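Local coordinates for SusD superfamily protein (Bacteroides fragilis, PDB 3L22) that is a SusD-like outer-membrane protein that probably binds glycans, and carries zinc ions in the crystal, at residues V64-F67 and N68-N71. Residues are numbered along the deposited sequence; the frame is centred on the assembly and turned at random.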
loop_
_atom_site.group_PDB
_atom_site.type_symbol
_atom_site.label_atom_id
_atom_site.label_comp_id
_atom_site.label_asym_id
_atom_site.label_seq_id
_atom_site.Cartn_x
_atom_site.Cartn_y
_atom_site.Cartn_z
ATOM N N VAL A 64 3.514 8.763 19.767
ATOM C CA VAL A 64 2.515 9.496 18.968
ATOM C C VAL A 64 2.901 9.538 17.490
ATOM O O VAL A 64 2.028 9.549 16.631
ATOM C CB VAL A 64 2.250 10.953 19.529
ATOM C CG1 VAL A 64 1.219 11.711 18.671
ATOM C CG2 VAL A 64 1.795 10.920 21.040
ATOM N N THR A 65 4.200 9.511 17.170
ATOM C CA THR A 65 4.623 9.537 15.767
ATOM C C THR A 65 5.307 8.222 15.325
ATOM O O THR A 65 6.346 8.235 14.694
ATOM C CB THR A 65 5.465 10.784 15.468
ATOM O OG1 THR A 65 6.590 10.812 16.336
ATOM C CG2 THR A 65 4.624 12.062 15.660
ATOM N N LEU A 66 4.670 7.097 15.640
ATOM C CA LEU A 66 4.947 5.762 15.033
ATOM C C LEU A 66 6.270 5.094 15.500
ATOM O O LEU A 66 6.721 4.109 14.918
ATOM C CB LEU A 66 4.837 5.811 13.486
ATOM C CG LEU A 66 3.458 6.181 12.891
ATOM C CD1 LEU A 66 3.467 6.231 11.351
ATOM C CD2 LEU A 66 2.344 5.174 13.368
ATOM N N PHE A 67 6.869 5.598 16.576
ATOM C CA PHE A 67 8.110 5.020 17.044
ATOM C C PHE A 67 8.000 3.542 17.368
ATOM O O PHE A 67 8.913 2.789 17.054
ATOM C CB PHE A 67 8.604 5.777 18.276
ATOM C CG PHE A 67 10.029 5.552 18.611
ATOM C CD1 PHE A 67 11.033 5.853 17.696
ATOM C CD2 PHE A 67 10.386 5.113 19.885
ATOM C CE1 PHE A 67 12.391 5.689 18.037
ATOM C CE2 PHE A 67 11.733 4.950 20.241
ATOM C CZ PHE A 67 12.738 5.232 19.309
ATOM N N ASN A 68 6.902 3.133 17.993
ATOM C CA ASN A 68 6.696 1.712 18.291
ATOM C C ASN A 68 6.505 0.843 17.039
ATOM O O ASN A 68 6.868 -0.337 17.052
ATOM C CB ASN A 68 5.523 1.479 19.250
ATOM C CG ASN A 68 5.952 1.380 20.705
ATOM O OD1 ASN A 68 7.139 1.274 21.027
ATOM N ND2 ASN A 68 4.969 1.400 21.603
ATOM N N THR A 69 5.962 1.411 15.970
ATOM C CA THR A 69 5.878 0.676 14.717
ATOM C C THR A 69 7.261 0.429 14.167
ATOM O O THR A 69 7.582 -0.704 13.792
ATOM C CB THR A 69 5.023 1.393 13.676
ATOM O OG1 THR A 69 3.695 1.474 14.172
ATOM C CG2 THR A 69 5.054 0.619 12.324
ATOM N N TYR A 70 8.095 1.471 14.137
ATOM C CA TYR A 70 9.454 1.350 13.603
ATOM C C TYR A 70 10.275 0.313 14.375
ATOM O O TYR A 70 10.986 -0.502 13.790
ATOM C CB TYR A 70 10.210 2.685 13.612
ATOM C CG TYR A 70 11.650 2.471 13.108
ATOM C CD1 TYR A 70 11.908 2.266 11.743
ATOM C CD2 TYR A 70 12.732 2.435 13.992
ATOM C CE1 TYR A 70 13.204 2.004 11.279
ATOM C CE2 TYR A 70 14.039 2.189 13.536
ATOM C CZ TYR A 70 14.266 1.968 12.183
ATOM O OH TYR A 70 15.542 1.722 11.735
ATOM N N ASN A 71 10.152 0.373 15.695
ATOM C CA ASN A 71 10.860 -0.525 16.601
ATOM C C ASN A 71 10.242 -1.907 16.730
ATOM O O ASN A 71 10.723 -2.727 17.513
ATOM C CB ASN A 71 10.953 0.130 17.973
ATOM C CG ASN A 71 11.964 1.238 18.025
ATOM O OD1 ASN A 71 12.921 1.283 17.243
ATOM N ND2 ASN A 71 11.793 2.129 19.005
#
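Phe67, the first residue of a very short helix, meets Asn71, the residue just past its end, and the asparagine is a compact example of how an i to i+4 pair can place an amide nitrogen over an aromatic ring. Its CB starts close to the Phe67 backbone, 3.5 Å from the carbonyl O of Phe67, and CG stays near that same oxygen at 3.6 Å. The torsion about the first bond, chi1 -74°, keeps CG beside the backbone N of Asn71, on the side from which ND2 can reach back over the phenylalanine. There ND2 lies 3.1 Å above the ring plane, displaced toward the rim, so that its nearest neighbours are Phe67 CE2 at 3.1 Å and Phe67 CZ at 3.3 Å. The amide does not lie flat on the ring: the two planes are 72° apart, and the nitrogen leads.

The ring meets it because Phe67 turns its CG anti to the backbone N (chi1 -163°). The backbone that carries these side chains is a single turn of helix, 67-70, in the loop region that joins strand 56-58 to helix 79-103 of this SusD-type, TPR-related fold. Leu66 is its N-cap residue. The carbonyl O of Leu66 accepts a nearly straight bond from Tyr70 N (3.1 Å) and a weak one from Thr69 N, while Asn71 N closes the next turn on Phe67 O at 3.0 Å.

Leu66 and Thr69 run side by side in the same direction, with Leu66 CD2 4.0 Å from Thr69 OG1. That hydroxyl is hydrogen-bonded to Glu80 of helix 79-103, and Asn68 ND2 bonds to Asp78 just before it. The Tyr70 side chain touches strand 56-58 and makes a cation-pi contact with Lys408.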